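Local coordinates for StiE protein (Stigmatella aurantiaca, PDB 6ECX) that probably methylates a hydroxyl of a polyketide intermediate, serving as the S-adenosylmethionine-dependent O-methyltransferase domain of a modular polyketide synthase, at residues Gly41-Ile46 / Ala239-Asn244; Val234-Ala239 / Ala277-Leu282. All blocks are in the same frame, centred on the assembly; numbering follows the deposited sequence.

Contact 1 of 2, residues Gly41-Ile46 / Ala239-Asn244; sequences GVFQEI and ANCLHN
The ring of Phe-43 receives Cys-241 over one face: the CA lies 4.0 Å from the Phe-43 ring centroid, displaced toward the rim, a CH-pi contact. The pair lays the irregular segment 41-46 against the last turn of helix 235-242, in a Rossmann-like class I methyltransferase fold where this helix directly follows strand 226-233. Cys-241 SG approaches the same ring obliquely, its nearest atom being Phe-43 CE1 at 3.7 Å, which makes a sulfur-aromatic contact. With SG anti to the backbone N of Cys-241, the sulfur is carried along the CD1-CE1 side of the ring while CB packs on CD1. The second flat group, the imidazole of His-243, has Ile-46 CD1 almost exactly above its centre, 3.6 Å from the centroid and 7° off the normal. The CG2 branch of Ile-46 comes instead to His-243 CD2. Tyr-275 holds His-243 ND1 by a hydrogen bond, and so helps to fix the imidazole that the isoleucine covers.

Helix 64-80 packs on segment 41-46 as well, and Arg-68 adds a cation-pi contact to Phe-43.

The amide of Asn-240 reaches the backbone of 43-44 through ND2 and touches Ile-46 CG1 through OD1, the two side chains crossing at about a right angle. OD1 also accepts a hydrogen bond from Arg-279. On the other side of the amide, ND2 donates to Phe-43 O at 3.1 Å in a fairly straight bond (163°), tilted 33° from the carbonyl plane. A second ND2 bond, 2.9 Å long, goes to water 1, which in turn donates to Gln-44 O at 3.0 Å.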
loop_
_atom_site.group_PDB
_atom_site.type_symbol
_atom_site.label_atom_id
_atom_site.label_comp_id
_atom_site.label_asym_id
_atom_site.label_seq_id
_atom_site.Cartn_x
_atom_site.Cartn_y
_atom_site.Cartn_z
ATOM N N GLY A 41 -1.636 -1.640 10.170
ATOM C CA GLY A 41 -2.748 -2.449 9.695
ATOM C C GLY A 41 -4.120 -2.509 10.345
ATOM O O GLY A 41 -4.602 -1.551 10.951
ATOM N N VAL A 42 -4.766 -3.665 10.186
ATOM C CA VAL A 42 -6.200 -3.831 10.397
ATOM C C VAL A 42 -6.452 -4.277 11.835
ATOM O O VAL A 42 -6.164 -5.420 12.208
ATOM C CB VAL A 42 -6.792 -4.825 9.384
ATOM C CG1 VAL A 42 -8.207 -5.236 9.757
ATOM C CG2 VAL A 42 -6.762 -4.227 7.983
ATOM N N PHE A 43 -6.976 -3.369 12.651
ATOM C CA PHE A 43 -7.508 -3.697 13.970
ATOM C C PHE A 43 -9.013 -3.881 13.818
ATOM O O PHE A 43 -9.734 -2.916 13.544
ATOM C CB PHE A 43 -7.200 -2.600 14.990
ATOM C CG PHE A 43 -5.844 -2.720 15.652
ATOM C CD1 PHE A 43 -4.707 -2.965 14.910
ATOM C CD2 PHE A 43 -5.710 -2.551 17.021
ATOM C CE1 PHE A 43 -3.464 -3.065 15.518
ATOM C CE2 PHE A 43 -4.462 -2.643 17.628
ATOM C CZ PHE A 43 -3.345 -2.906 16.876
ATOM N N GLN A 44 -9.490 -5.119 13.989
ATOM C CA GLN A 44 -10.923 -5.369 13.855
ATOM C C GLN A 44 -11.708 -4.573 14.891
ATOM O O GLN A 44 -12.818 -4.096 14.613
ATOM C CB GLN A 44 -11.222 -6.867 13.975
ATOM C CG GLN A 44 -10.501 -7.754 12.957
ATOM C CD GLN A 44 -9.172 -8.287 13.475
ATOM O OE1 GLN A 44 -8.575 -7.718 14.392
ATOM N NE2 GLN A 44 -8.710 -9.392 12.893
ATOM N N GLU A 45 -11.141 -4.408 16.085
ATOM C CA GLU A 45 -11.714 -3.569 17.129
ATOM C C GLU A 45 -10.599 -2.779 17.803
ATOM O O GLU A 45 -9.421 -3.145 17.736
ATOM C CB GLU A 45 -12.479 -4.392 18.183
ATOM C CG GLU A 45 -13.753 -5.058 17.681
ATOM C CD GLU A 45 -14.805 -4.060 17.222
ATOM O OE1 GLU A 45 -14.786 -2.908 17.711
ATOM O OE2 GLU A 45 -15.647 -4.429 16.369
ATOM N N ILE A 46 -10.983 -1.672 18.442
ATOM C CA ILE A 46 -10.066 -0.973 19.332
ATOM C C ILE A 46 -9.647 -1.923 20.445
ATOM O O ILE A 46 -10.486 -2.589 21.064
ATOM C CB ILE A 46 -10.729 0.295 19.897
ATOM C CG1 ILE A 46 -10.910 1.345 18.794
ATOM C CG2 ILE A 46 -9.938 0.841 21.103
ATOM C CD1 ILE A 46 -11.889 2.444 19.165
ATOM N N ALA A 239 -8.115 3.102 11.290
ATOM C CA ALA A 239 -8.318 4.108 12.335
ATOM C C ALA A 239 -8.324 3.466 13.720
ATOM O O ALA A 239 -7.846 4.062 14.691
ATOM C CB ALA A 239 -9.621 4.873 12.085
ATOM N N ASN A 240 -8.863 2.245 13.832
ATOM C CA ASN A 240 -8.776 1.519 15.099
ATOM C C ASN A 240 -7.325 1.286 15.504
ATOM O O ASN A 240 -7.003 1.263 16.698
ATOM C CB ASN A 240 -9.493 0.171 15.003
ATOM C CG ASN A 240 -10.999 0.297 15.007
ATOM O OD1 ASN A 240 -11.563 1.341 15.356
ATOM N ND2 ASN A 240 -11.668 -0.788 14.630
ATOM N N CYS A 241 -6.439 1.075 14.524
ATOM C CA CYS A 241 -5.034 0.853 14.850
ATOM C C CYS A 241 -4.404 2.114 15.433
ATOM O O CYS A 241 -3.592 2.039 16.364
ATOM C CB CYS A 241 -4.271 0.386 13.603
ATOM S SG CYS A 241 -2.504 0.086 13.876
ATOM N N LEU A 242 -4.785 3.281 14.911
ATOM C CA LEU A 242 -4.229 4.559 15.337
ATOM C C LEU A 242 -4.931 5.135 16.558
ATOM O O LEU A 242 -4.487 6.165 17.073
ATOM C CB LEU A 242 -4.300 5.567 14.185
ATOM C CG LEU A 242 -3.581 5.108 12.919
ATOM C CD1 LEU A 242 -3.712 6.141 11.816
ATOM C CD2 LEU A 242 -2.122 4.849 13.250
ATOM N N HIS A 243 -5.996 4.492 17.033
ATOM C CA HIS A 243 -6.759 5.013 18.164
ATOM C C HIS A 243 -5.892 5.107 19.418
ATOM O O HIS A 243 -5.265 4.129 19.834
ATOM C CB HIS A 243 -7.973 4.117 18.417
ATOM C CG HIS A 243 -8.956 4.695 19.381
ATOM N ND1 HIS A 243 -9.828 5.705 19.037
ATOM C CD2 HIS A 243 -9.200 4.413 20.683
ATOM C CE1 HIS A 243 -10.567 6.022 20.087
ATOM N NE2 HIS A 243 -10.207 5.251 21.097
ATOM N N ASN A 244 -5.872 6.298 20.026
ATOM C CA ASN A 244 -5.013 6.585 21.175
ATOM C C ASN A 244 -5.658 7.730 21.945
ATOM O O ASN A 244 -5.465 8.906 21.600
ATOM C CB ASN A 244 -3.593 6.945 20.744
ATOM C CG ASN A 244 -2.592 6.948 21.908
ATOM O OD1 ASN A 244 -2.897 7.382 23.024
ATOM N ND2 ASN A 244 -1.385 6.464 21.636
HETATM O O HOH W 1 -14.428 -1.625 15.223
#

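Contact 2 of 2, residues Val234-Ala239 / Ala277-Leu282; sequences VSNEVA and ALRGGL
Leu-278 carries the apolar part of the contact, splitting its two methyl groups between successive turns of helix 235-242. CD1 meets Val-238 CG1 at 3.8 Å, whereas CD2 lies against Ser-235, 3.7 Å from both CB and OG of that serine. Ala-239 adds its methyl, with CB 4.2 Å from Leu-278 CB. This is helix-to-helix packing, in which the start of helix 235-242 rests on the end of helix 263-280. The latter closes in a Schellman motif, with Gly-281 at positive phi.

The guanidinium of Arg-279 lays one face on Ala-239 CB, which stands 3.4 Å above the plane, offset toward the rim. A bend at chi2 (-62°) folds the arginine chain back to reach this position.

The polar contacts across the interface are modest: Arg-279 NH1 makes a weak bond to Asn-236 O (3.3 Å, 128°), and the amide and guanidinium planes of these two residues are 48° apart. Within segment 234-239, Asn-236 ND2 donates to Glu-237 OE2 at 2.9 Å, from above the carboxylate plane. Ser-235 OG is occupied by Asp-233 and the backbone N of Tyr-285.

Tyr-275 accepts a hydrogen bond from Arg-279 NE. The guanidinium is therefore oriented chiefly by partners beyond the two segments, and the two helices adhere mainly through methyl contacts and the stacking of Ala-239 CB over one face of the guanidinium.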
loop_
_atom_site.group_PDB
_atom_site.type_symbol
_atom_site.label_atom_id
_atom_site.label_comp_id
_atom_site.label_asym_id
_atom_site.label_seq_id
_atom_site.Cartn_x
_atom_site.Cartn_y
_atom_site.Cartn_z
ATOM N N VAL A 234 -11.036 -0.474 4.484
ATOM C CA VAL A 234 -10.571 -0.783 5.829
ATOM C C VAL A 234 -10.319 0.493 6.639
ATOM O O VAL A 234 -9.566 0.466 7.616
ATOM C CB VAL A 234 -9.325 -1.685 5.799
ATOM C CG1 VAL A 234 -9.642 -3.037 5.145
ATOM C CG2 VAL A 234 -8.187 -1.004 5.044
ATOM N N SER A 235 -10.945 1.607 6.243
ATOM C CA SER A 235 -10.782 2.877 6.959
ATOM C C SER A 235 -11.031 2.720 8.454
ATOM O O SER A 235 -10.274 3.254 9.285
ATOM C CB SER A 235 -11.738 3.934 6.393
ATOM O OG SER A 235 -11.495 4.172 5.018
ATOM N N ASN A 236 -12.097 1.998 8.814
ATOM C CA ASN A 236 -12.481 1.884 10.220
ATOM C C ASN A 236 -11.434 1.116 11.018
ATOM O O ASN A 236 -11.163 1.444 12.182
ATOM C CB ASN A 236 -13.844 1.201 10.337
ATOM C CG ASN A 236 -14.186 0.827 11.774
ATOM O OD1 ASN A 236 -14.592 1.674 12.559
ATOM N ND2 ASN A 236 -14.015 -0.447 12.120
ATOM N N GLU A 237 -10.834 0.095 10.400
ATOM C CA GLU A 237 -9.900 -0.768 11.105
ATOM C C GLU A 237 -8.504 -0.174 11.146
ATOM O O GLU A 237 -7.753 -0.421 12.098
ATOM C CB GLU A 237 -9.865 -2.148 10.445
ATOM C CG GLU A 237 -11.176 -2.929 10.622
ATOM C CD GLU A 237 -12.322 -2.381 9.783
ATOM O OE1 GLU A 237 -12.051 -1.824 8.697
ATOM O OE2 GLU A 237 -13.492 -2.508 10.210
ATOM N N VAL A 238 -8.130 0.573 10.109
ATOM C CA VAL A 238 -6.885 1.328 10.156
ATOM C C VAL A 238 -6.975 2.411 11.227
ATOM O O VAL A 238 -6.047 2.600 12.029
ATOM C CB VAL A 238 -6.586 1.899 8.756
ATOM C CG1 VAL A 238 -5.644 3.071 8.841
ATOM C CG2 VAL A 238 -5.988 0.805 7.880
ATOM N N ALA A 239 -8.115 3.102 11.290
ATOM C CA ALA A 239 -8.318 4.108 12.335
ATOM C C ALA A 239 -8.324 3.466 13.720
ATOM O O ALA A 239 -7.846 4.062 14.691
ATOM C CB ALA A 239 -9.621 4.873 12.085
ATOM N N ALA A 277 -9.765 12.282 9.499
ATOM C CA ALA A 277 -10.314 12.172 8.155
ATOM C C ALA A 277 -10.921 10.793 7.921
ATOM O O ALA A 277 -11.968 10.668 7.278
ATOM C CB ALA A 277 -9.222 12.477 7.130
ATOM N N LEU A 278 -10.285 9.748 8.454
ATOM C CA LEU A 278 -10.815 8.396 8.303
ATOM C C LEU A 278 -12.093 8.210 9.114
ATOM O O LEU A 278 -13.092 7.684 8.601
ATOM C CB LEU A 278 -9.753 7.376 8.713
ATOM C CG LEU A 278 -8.578 7.187 7.744
ATOM C CD1 LEU A 278 -7.491 6.347 8.391
ATOM C CD2 LEU A 278 -9.048 6.540 6.441
ATOM N N ARG A 279 -12.081 8.638 10.387
ATOM C CA ARG A 279 -13.283 8.561 11.215
ATOM C C ARG A 279 -14.423 9.361 10.603
ATOM O O ARG A 279 -15.578 8.918 10.610
ATOM C CB ARG A 279 -12.998 9.070 12.633
ATOM C CG ARG A 279 -12.173 8.151 13.518
ATOM C CD ARG A 279 -12.849 6.801 13.788
ATOM N NE ARG A 279 -12.126 6.072 14.827
ATOM C CZ ARG A 279 -11.956 4.753 14.868
ATOM N NH1 ARG A 279 -12.449 3.973 13.909
ATOM N NH2 ARG A 279 -11.264 4.217 15.871
ATOM N N GLY A 280 -14.117 10.545 10.080
ATOM C CA GLY A 280 -15.112 11.406 9.489
ATOM C C GLY A 280 -15.589 11.015 8.117
ATOM O O GLY A 280 -16.539 11.625 7.619
ATOM N N GLY A 281 -14.962 10.019 7.485
ATOM C CA GLY A 281 -15.333 9.631 6.142
ATOM C C GLY A 281 -14.827 10.549 5.056
ATOM O O GLY A 281 -15.213 10.382 3.890
ATOM N N LEU A 282 -13.963 11.509 5.395
ATOM C CA LEU A 282 -13.452 12.433 4.389
ATOM C C LEU A 282 -12.583 11.712 3.369
ATOM O O LEU A 282 -12.610 12.036 2.176
ATOM C CB LEU A 282 -12.666 13.554 5.065
ATOM C CG LEU A 282 -13.409 14.311 6.172
ATOM C CD1 LEU A 282 -12.631 15.549 6.585
ATOM C CD2 LEU A 282 -14.821 14.680 5.737
#

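From the N terminus, the chain first runs through 41-46, in the loop between helices 11-19 and 52-57. It then passes through the Rossmann-like core before strand 226-233 leads into helix 235-242. There contact 1 closes a loop of 192 residues. Contact 2 closes a much shorter one, 37 mostly helical residues, when helix 263-280 returns to the start of helix 235-242 just before strand 283-292. The segments alternate along the chain, so the contacts cross, sharing Ala-239. Helix 235-242 is thus clasped between the early loop and helix 263-280. The two contacts are also tied directly, by Phe-43 N to Glu-237 O and through Arg-279.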